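Local coordinates for Exo beta-1,2-glucooligosaccharide sophorohydrolase (non-reducing end) (Parabacteroides distasonis ATCC 8503, PDB 5Z06), which hydrolyses linear beta-1,2-glucan and beta-1,2-glucooligosaccharides of four or more units, releasing sophorose from the non-reducing end, at residues A[368-373]-A[381-386]; A[633-636]-A[642-645]; A[507-512]-A[517-522]. One frame throughout, in Å; residues are numbered along the deposited sequence.

Interaction 1. Residues A[368-373]-A[381-386]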
loop_
_atom_site.group_PDB
_atom_site.type_symbol
_atom_site.label_atom_id
_atom_site.label_comp_id
_atom_site.label_asym_id
_atom_site.label_seq_id
_atom_site.Cartn_x
_atom_site.Cartn_y
_atom_site.Cartn_z
ATOM N N VAL A 368 -21.090 -7.169 4.573
ATOM C CA VAL A 368 -20.435 -5.986 5.091
ATOM C C VAL A 368 -20.113 -5.063 3.942
ATOM O O VAL A 368 -20.055 -5.464 2.775
ATOM C CB VAL A 368 -19.139 -6.301 5.891
ATOM C CG1 VAL A 368 -19.450 -7.076 7.152
ATOM C CG2 VAL A 368 -18.100 -7.046 5.048
ATOM N N SER A 369 -19.893 -3.811 4.292
ATOM C CA SER A 369 -19.347 -2.846 3.364
ATOM C C SER A 369 -17.845 -3.073 3.174
ATOM O O SER A 369 -17.194 -3.783 3.940
ATOM C CB SER A 369 -19.546 -1.440 3.911
ATOM O OG SER A 369 -18.938 -1.307 5.176
ATOM N N HIS A 370 -17.322 -2.426 2.149
ATOM C CA HIS A 370 -15.923 -2.458 1.829
ATOM C C HIS A 370 -15.130 -1.849 2.966
ATOM O O HIS A 370 -14.131 -2.401 3.396
ATOM C CB HIS A 370 -15.689 -1.636 0.575
ATOM C CG HIS A 370 -14.336 -1.800 -0.028
ATOM N ND1 HIS A 370 -14.121 -1.582 -1.371
ATOM C CD2 HIS A 370 -13.138 -2.151 0.499
ATOM C CE1 HIS A 370 -12.841 -1.779 -1.638
ATOM N NE2 HIS A 370 -12.224 -2.141 -0.527
ATOM N N PHE A 371 -15.584 -0.684 3.411
ATOM C CA PHE A 371 -14.892 0.067 4.419
ATOM C C PHE A 371 -15.767 0.261 5.624
ATOM O O PHE A 371 -16.964 0.541 5.499
ATOM C CB PHE A 371 -14.469 1.381 3.849
ATOM C CG PHE A 371 -13.594 1.234 2.664
ATOM C CD1 PHE A 371 -12.269 0.839 2.824
ATOM C CD2 PHE A 371 -14.079 1.471 1.382
ATOM C CE1 PHE A 371 -11.438 0.691 1.720
ATOM C CE2 PHE A 371 -13.253 1.345 0.283
ATOM C CZ PHE A 371 -11.918 0.964 0.450
ATOM N N ILE A 372 -15.160 0.072 6.786
ATOM C CA ILE A 372 -15.808 0.293 8.052
ATOM C C ILE A 372 -14.868 1.117 8.925
ATOM O O ILE A 372 -13.637 0.974 8.863
ATOM C CB ILE A 372 -16.139 -1.026 8.746
ATOM C CG1 ILE A 372 -16.754 -2.024 7.748
ATOM C CG2 ILE A 372 -17.064 -0.765 9.926
ATOM C CD1 ILE A 372 -16.988 -3.427 8.301
ATOM N N ASP A 373 -15.452 1.984 9.732
ATOM C CA ASP A 373 -14.693 2.720 10.713
ATOM C C ASP A 373 -14.530 1.751 11.873
ATOM O O ASP A 373 -15.502 1.363 12.511
ATOM C CB ASP A 373 -15.411 4.027 11.100
ATOM C CG ASP A 373 -14.617 4.877 12.066
ATOM O OD1 ASP A 373 -13.960 4.336 12.976
ATOM O OD2 ASP A 373 -14.670 6.106 11.935
ATOM N N ALA A 381 -18.131 5.473 3.376
ATOM C CA ALA A 381 -18.383 5.546 1.947
ATOM C C ALA A 381 -17.142 6.131 1.266
ATOM O O ALA A 381 -17.175 7.156 0.587
ATOM C CB ALA A 381 -19.633 6.373 1.684
ATOM N N PHE A 382 -16.038 5.411 1.426
ATOM C CA PHE A 382 -14.735 5.877 1.003
ATOM C C PHE A 382 -14.636 6.073 -0.504
ATOM O O PHE A 382 -13.996 7.004 -0.947
ATOM C CB PHE A 382 -13.663 4.895 1.461
ATOM C CG PHE A 382 -12.264 5.365 1.203
ATOM C CD1 PHE A 382 -11.794 6.532 1.793
ATOM C CD2 PHE A 382 -11.413 4.636 0.375
ATOM C CE1 PHE A 382 -10.506 6.967 1.569
ATOM C CE2 PHE A 382 -10.123 5.064 0.144
ATOM C CZ PHE A 382 -9.668 6.230 0.742
ATOM N N PHE A 383 -15.267 5.189 -1.269
ATOM C CA PHE A 383 -15.272 5.273 -2.737
ATOM C C PHE A 383 -16.355 6.179 -3.329
ATOM O O PHE A 383 -16.469 6.293 -4.561
ATOM C CB PHE A 383 -15.394 3.873 -3.357
ATOM C CG PHE A 383 -14.154 3.036 -3.257
ATOM C CD1 PHE A 383 -12.933 3.550 -2.803
ATOM C CD2 PHE A 383 -14.199 1.735 -3.708
ATOM C CE1 PHE A 383 -11.816 2.756 -2.762
ATOM C CE2 PHE A 383 -13.079 0.941 -3.671
ATOM C CZ PHE A 383 -11.890 1.454 -3.190
ATOM N N GLY A 384 -17.139 6.810 -2.472
ATOM C CA GLY A 384 -18.142 7.744 -2.895
ATOM C C GLY A 384 -19.450 7.412 -2.231
ATOM O O GLY A 384 -19.615 6.306 -1.704
ATOM N N PRO A 385 -20.402 8.359 -2.278
ATOM C CA PRO A 385 -21.677 8.231 -1.553
ATOM C C PRO A 385 -22.577 7.088 -2.049
ATOM O O PRO A 385 -23.445 6.648 -1.323
ATOM C CB PRO A 385 -22.334 9.605 -1.763
ATOM C CG PRO A 385 -21.805 10.053 -3.108
ATOM C CD PRO A 385 -20.369 9.579 -3.119
ATOM N N LYS A 386 -22.354 6.580 -3.251
ATOM C CA LYS A 386 -23.105 5.409 -3.723
ATOM C C LYS A 386 -22.657 4.119 -3.058
ATOM O O LYS A 386 -23.457 3.196 -2.869
ATOM C CB LYS A 386 -22.997 5.282 -5.236
ATOM C CG LYS A 386 -23.552 6.492 -5.972
ATOM C CD LYS A 386 -23.473 6.332 -7.473
ATOM C CE LYS A 386 -24.160 7.508 -8.127
ATOM N NZ LYS A 386 -23.926 7.443 -9.581
#
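Phe382 reaches Phe371 at two points on one face of its ring. The methylene comes first: CB of Phe382 makes a CH-pi contact with the Phe371 ring, 3.9 Å from its centroid and 30° off the normal. The edge of the Phe382 ring follows over the same face, its CD2 3.7 Å from Phe371 CZ, in an edge-to-face pair with planes at 69°. Phe383 comes next along the type I turn from Ala381 to Gly384 and meets Phe371 the other way round. Its CG lies anti to its own carbonyl carbon (chi1 -73°), which turns the ring face to the rim of Phe371, whose CE2 stands 3.7 Å from Phe383 CE1. Farther along the same ring, CE2 of Phe383 comes to 3.4 Å from His370 CE1, an oblique approach of two steeply inclined rings. His370 also lies against the second face of Phe371, opposite Phe382. At Gly384, the N-H bonds to the Ala381 carbonyl, closing the turn, and the backbone takes angles that call for glycine. Phe371 is therefore central to a four-ring aromatic cluster, and a leucine in its place would probably leave Phe383 without the rim it faces and Phe382 without its pi surface. Between the two segments themselves no hydrogen bond forms; they meet through ring contacts, while polar ties to the strand come from Val380 and Thr379 just before Ala381.

Interaction 2. Residues A[633-636]-A[642-645]; sequences NYYR and LWGE
Tyr635 and Trp643 both carry CG anti to the backbone N (chi1 -175° and 180°), and with these torsions the tyrosine ring comes edge-on to one face of the indole. CD1 of Tyr635 stands 3.8 Å from Trp643 CD2, while its neighbour Tyr635 CE1 lies over the same face, 3.9 Å from Trp643 CD1. The pair is T-shaped, the planes at 85° and the Tyr635 centroid 5.0 Å from that of the five-membered ring. One residue earlier in each segment, Leu642 sends a single methyl to Tyr634: CD2 of Leu642 touches Tyr634 CB at 3.8 Å and lies almost as near to CG and CD1 at the root of the ring. The contact folds the last turn of helix 624-636 against the place where short helix 639-642 gives way to strand 643-644, which pairs antiparallel with strand 647-648 in a small hairpin. All four touching residues are buried. Phe648 of the hairpin meets Trp643 edge-to-face, and Met290 of helix 284-297 touches both Tyr635 and Trp643. The phenol end of Tyr635 is satisfied outside the pair, its OH hydrogen-bonding to His204 ND1 and to the backbone N of Arg203.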
loop_
_atom_site.group_PDB
_atom_site.type_symbol
_atom_site.label_atom_id
_atom_site.label_comp_id
_atom_site.label_asym_id
_atom_site.label_seq_id
_atom_site.Cartn_x
_atom_site.Cartn_y
_atom_site.Cartn_z
ATOM N N ASN A 633 15.350 -10.835 -5.531
ATOM C CA ASN A 633 15.652 -9.618 -6.226
ATOM C C ASN A 633 15.102 -8.406 -5.485
ATOM O O ASN A 633 15.830 -7.451 -5.194
ATOM C CB ASN A 633 15.021 -9.675 -7.615
ATOM C CG ASN A 633 15.360 -8.471 -8.460
ATOM O OD1 ASN A 633 16.484 -7.968 -8.395
ATOM N ND2 ASN A 633 14.402 -8.024 -9.286
ATOM N N TYR A 634 13.807 -8.445 -5.191
ATOM C CA TYR A 634 13.157 -7.326 -4.507
ATOM C C TYR A 634 13.851 -6.963 -3.196
ATOM O O TYR A 634 14.065 -5.781 -2.893
ATOM C CB TYR A 634 11.685 -7.653 -4.231
ATOM C CG TYR A 634 10.820 -7.808 -5.442
ATOM C CD1 TYR A 634 11.182 -7.278 -6.669
ATOM C CD2 TYR A 634 9.590 -8.449 -5.342
ATOM C CE1 TYR A 634 10.376 -7.425 -7.777
ATOM C CE2 TYR A 634 8.764 -8.567 -6.429
ATOM C CZ TYR A 634 9.171 -8.070 -7.652
ATOM O OH TYR A 634 8.375 -8.194 -8.750
ATOM N N TYR A 635 14.186 -7.994 -2.426
ATOM C CA TYR A 635 14.878 -7.808 -1.180
ATOM C C TYR A 635 16.339 -7.429 -1.383
ATOM O O TYR A 635 16.760 -6.365 -0.938
ATOM C CB TYR A 635 14.773 -9.048 -0.327
ATOM C CG TYR A 635 15.379 -8.864 1.019
ATOM C CD1 TYR A 635 14.854 -7.938 1.922
ATOM C CD2 TYR A 635 16.500 -9.586 1.402
ATOM C CE1 TYR A 635 15.435 -7.752 3.170
ATOM C CE2 TYR A 635 17.085 -9.390 2.638
ATOM C CZ TYR A 635 16.548 -8.475 3.520
ATOM O OH TYR A 635 17.137 -8.309 4.752
ATOM N N ARG A 636 17.114 -8.292 -2.035
ATOM C CA ARG A 636 18.560 -8.102 -2.042
ATOM C C ARG A 636 19.005 -6.989 -2.936
ATOM O O ARG A 636 19.941 -6.325 -2.587
ATOM C CB ARG A 636 19.310 -9.356 -2.433
ATOM C CG ARG A 636 19.329 -10.381 -1.326
ATOM C CD ARG A 636 19.861 -11.692 -1.845
ATOM N NE ARG A 636 19.934 -12.640 -0.744
ATOM C CZ ARG A 636 19.618 -13.926 -0.804
ATOM N NH1 ARG A 636 19.196 -14.468 -1.922
ATOM N NH2 ARG A 636 19.713 -14.675 0.277
ATOM N N LEU A 642 12.808 -0.682 -1.667
ATOM C CA LEU A 642 11.602 -1.493 -1.798
ATOM C C LEU A 642 11.213 -2.277 -0.545
ATOM O O LEU A 642 10.062 -2.670 -0.410
ATOM C CB LEU A 642 11.748 -2.450 -2.976
ATOM C CG LEU A 642 10.500 -3.152 -3.486
ATOM C CD1 LEU A 642 9.453 -2.124 -3.849
ATOM C CD2 LEU A 642 10.839 -3.971 -4.717
ATOM N N TRP A 643 12.162 -2.529 0.359
ATOM C CA TRP A 643 11.879 -3.286 1.583
ATOM C C TRP A 643 11.630 -2.333 2.734
ATOM O O TRP A 643 12.424 -1.464 2.997
ATOM C CB TRP A 643 13.022 -4.194 1.937
ATOM C CG TRP A 643 12.771 -4.955 3.159
ATOM C CD1 TRP A 643 13.337 -4.746 4.363
ATOM C CD2 TRP A 643 11.885 -6.066 3.307
ATOM N NE1 TRP A 643 12.860 -5.652 5.276
ATOM C CE2 TRP A 643 11.976 -6.490 4.650
ATOM C CE3 TRP A 643 11.044 -6.763 2.432
ATOM C CZ2 TRP A 643 11.249 -7.575 5.152
ATOM C CZ3 TRP A 643 10.307 -7.851 2.926
ATOM C CH2 TRP A 643 10.423 -8.245 4.284
ATOM N N GLY A 644 10.522 -2.516 3.413
ATOM C CA GLY A 644 10.111 -1.628 4.460
ATOM C C GLY A 644 9.608 -2.411 5.661
ATOM O O GLY A 644 9.729 -3.651 5.725
ATOM N N GLU A 645 8.958 -1.664 6.548
ATOM C CA GLU A 645 8.595 -2.114 7.887
ATOM C C GLU A 645 7.481 -3.126 7.857
ATOM O O GLU A 645 7.378 -3.962 8.776
ATOM C CB GLU A 645 8.156 -0.918 8.738
ATOM C CG GLU A 645 9.282 0.048 9.085
ATOM C CD GLU A 645 9.697 0.975 7.963
ATOM O OE1 GLU A 645 9.038 1.027 6.916
ATOM O OE2 GLU A 645 10.685 1.683 8.156
#

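Interaction 3. Residues A[507-512]-A[517-522]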
loop_
_atom_site.group_PDB
_atom_site.type_symbol
_atom_site.label_atom_id
_atom_site.label_comp_id
_atom_site.label_asym_id
_atom_site.label_seq_id
_atom_site.Cartn_x
_atom_site.Cartn_y
_atom_site.Cartn_z
ATOM N N VAL A 507 -9.880 -6.345 -25.252
ATOM C CA VAL A 507 -9.612 -7.388 -26.219
ATOM C C VAL A 507 -10.841 -8.253 -26.217
ATOM O O VAL A 507 -11.693 -8.168 -25.321
ATOM C CB VAL A 507 -8.369 -8.259 -25.910
ATOM C CG1 VAL A 507 -7.073 -7.442 -26.025
ATOM C CG2 VAL A 507 -8.476 -8.936 -24.551
ATOM N N GLU A 508 -10.917 -9.084 -27.236
ATOM C CA GLU A 508 -12.002 -10.028 -27.371
ATOM C C GLU A 508 -11.679 -11.311 -26.600
ATOM O O GLU A 508 -12.581 -12.055 -26.252
ATOM C CB GLU A 508 -12.222 -10.335 -28.846
ATOM C CG GLU A 508 -12.690 -9.149 -29.666
ATOM C CD GLU A 508 -14.177 -8.904 -29.511
ATOM O OE1 GLU A 508 -14.963 -9.717 -30.069
ATOM O OE2 GLU A 508 -14.550 -7.913 -28.834
ATOM N N ASP A 509 -10.388 -11.546 -26.335
ATOM C CA ASP A 509 -9.912 -12.790 -25.757
ATOM C C ASP A 509 -10.596 -12.979 -24.403
ATOM O O ASP A 509 -10.588 -12.058 -23.581
ATOM C CB ASP A 509 -8.385 -12.776 -25.499
ATOM C CG ASP A 509 -7.530 -12.421 -26.733
ATOM O OD1 ASP A 509 -8.063 -11.944 -27.753
ATOM O OD2 ASP A 509 -6.301 -12.603 -26.656
ATOM N N GLY A 510 -11.199 -14.155 -24.187
ATOM C CA GLY A 510 -11.859 -14.458 -22.928
ATOM C C GLY A 510 -13.232 -13.848 -22.737
ATOM O O GLY A 510 -13.853 -14.024 -21.679
ATOM N N LYS A 511 -13.748 -13.165 -23.753
ATOM C CA LYS A 511 -15.091 -12.614 -23.642
ATOM C C LYS A 511 -16.148 -13.735 -23.469
ATOM O O LYS A 511 -17.202 -13.482 -22.910
ATOM C CB LYS A 511 -15.429 -11.692 -24.824
ATOM C CG LYS A 511 -15.720 -12.424 -26.118
ATOM C CD LYS A 511 -16.058 -11.431 -27.213
ATOM C CE LYS A 511 -16.661 -12.155 -28.396
ATOM N NZ LYS A 511 -17.201 -11.179 -29.372
ATOM N N MET A 512 -15.849 -14.954 -23.914
ATOM C CA MET A 512 -16.732 -16.125 -23.703
ATOM C C MET A 512 -16.507 -16.836 -22.357
ATOM O O MET A 512 -16.945 -17.970 -22.176
ATOM C CB MET A 512 -16.544 -17.155 -24.843
ATOM C CG MET A 512 -16.811 -16.639 -26.259
ATOM S SD MET A 512 -18.430 -15.870 -26.344
ATOM C CE MET A 512 -19.527 -17.300 -26.293
ATOM N N ASN A 517 -7.019 -18.894 -26.336
ATOM C CA ASN A 517 -5.821 -18.356 -26.960
ATOM C C ASN A 517 -4.569 -18.776 -26.218
ATOM O O ASN A 517 -4.621 -19.227 -25.061
ATOM C CB ASN A 517 -5.883 -16.838 -27.014
ATOM C CG ASN A 517 -6.948 -16.348 -27.959
ATOM O OD1 ASN A 517 -6.768 -16.449 -29.158
ATOM N ND2 ASN A 517 -8.055 -15.817 -27.429
ATOM N N THR A 518 -3.450 -18.634 -26.914
ATOM C CA THR A 518 -2.138 -18.933 -26.374
ATOM C C THR A 518 -1.347 -17.632 -26.203
ATOM O O THR A 518 -1.345 -16.776 -27.088
ATOM C CB THR A 518 -1.385 -19.912 -27.280
ATOM O OG1 THR A 518 -2.114 -21.138 -27.322
ATOM C CG2 THR A 518 0.017 -20.220 -26.739
ATOM N N TYR A 519 -0.673 -17.520 -25.057
ATOM C CA TYR A 519 0.166 -16.370 -24.706
ATOM C C TYR A 519 1.441 -16.930 -24.164
ATOM O O TYR A 519 1.415 -17.744 -23.230
ATOM C CB TYR A 519 -0.496 -15.515 -23.626
ATOM C CG TYR A 519 -1.903 -15.151 -23.966
ATOM C CD1 TYR A 519 -2.187 -14.073 -24.809
ATOM C CD2 TYR A 519 -2.957 -15.916 -23.488
ATOM C CE1 TYR A 519 -3.494 -13.752 -25.129
ATOM C CE2 TYR A 519 -4.265 -15.605 -23.801
ATOM C CZ TYR A 519 -4.528 -14.536 -24.613
ATOM O OH TYR A 519 -5.832 -14.281 -24.892
ATOM N N TYR A 520 2.559 -16.526 -24.757
ATOM C CA TYR A 520 3.872 -16.960 -24.300
ATOM C C TYR A 520 3.871 -18.476 -24.186
ATOM O O TYR A 520 4.387 -19.054 -23.223
ATOM C CB TYR A 520 4.226 -16.264 -22.977
ATOM C CG TYR A 520 3.991 -14.780 -23.115
ATOM C CD1 TYR A 520 4.905 -13.980 -23.791
ATOM C CD2 TYR A 520 2.824 -14.192 -22.661
ATOM C CE1 TYR A 520 4.674 -12.639 -23.995
ATOM C CE2 TYR A 520 2.604 -12.836 -22.844
ATOM C CZ TYR A 520 3.534 -12.073 -23.528
ATOM O OH TYR A 520 3.349 -10.731 -23.735
ATOM N N GLY A 521 3.243 -19.114 -25.178
ATOM C CA GLY A 521 3.234 -20.569 -25.270
ATOM C C GLY A 521 2.308 -21.314 -24.343
ATOM O O GLY A 521 2.244 -22.547 -24.423
ATOM N N GLU A 522 1.597 -20.581 -23.478
ATOM C CA GLU A 522 0.647 -21.151 -22.542
ATOM C C GLU A 522 -0.741 -20.950 -23.083
ATOM O O GLU A 522 -1.179 -19.812 -23.258
ATOM C CB GLU A 522 0.741 -20.475 -21.183
ATOM C CG GLU A 522 2.048 -20.730 -20.458
ATOM C CD GLU A 522 2.244 -22.173 -20.081
ATOM O OE1 GLU A 522 1.248 -22.898 -19.946
ATOM O OE2 GLU A 522 3.404 -22.591 -19.910
#
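Tyr519 OH donates a hydrogen bond to Asp509 OD2, and at 2.5 Å between the two oxygens it is very short. The carboxylate oxygen sits at the rim of the phenol ring, in its plane, while the carboxylate plane itself is turned 34° from that of the ring. OD2 of Asp509 also lies 3.4 Å from Tyr519 CE1, so the acid approaches the ring on the CE1 side of the hydroxyl. Asn517 adds a looser contact: its ND2 comes to 3.5 Å from Asp509 CG, the amide and carboxylate planes being 28° apart, and no hydrogen bond joins the two groups. In both Asp509 (chi1 -54°) and Tyr519, CG lies anti to the carbonyl carbon, which sends each group out toward the opposite segment.

The two partners stand on two different turns. Asp509 occupies the second position of a type II turn from Glu508 to Lys511, followed by Gly510 with the positive phi that favours glycine there. Tyr519 begins a type I' turn to Glu522, the tight connection of a two-residue beta-hairpin between strands 518-519 and 522-523. Its N-H and carbonyl both bond across to Glu522, with Tyr519 N to Glu522 O at 3.0 Å.

Farther out, the first turn is clasped by a salt bridge from Lys511 NZ to Glu508 OE1 (2.8 Å), on the syn side of the carboxylate but well out of its plane. Asn515, in the link between the segments, hydrogen-bonds through ND2 to Tyr519 OH and through OD1 to the N of Asn517. Behind the hairpin, Glu522 forms a salt bridge with Lys565 of helix 556-573, and the carbonyl of Tyr520 accepts a bond from Arg569.

In the fold
The three contacts are separate sites on one monomeric chain, following one another in the order interaction 1, interaction 3, interaction 2. Their centres lie about 32 to 34 Å apart; the nearest approach, between interactions 2 and 3, still leaves about 16 Å between closest atoms. Interactions 1 and 2 fall on opposite sides of the chain's centre. Interactions 2 and 3 both belong to the glycoamylase-like region, yet one is a buried aromatic joint and the other a surface hydrogen bond between turns. A bound glycerol, probably from crystallisation, lies about 3 Å from the side chain of Phe383 in interaction 1. The calcium ion is held by other residues, including Glu12 and Asp175.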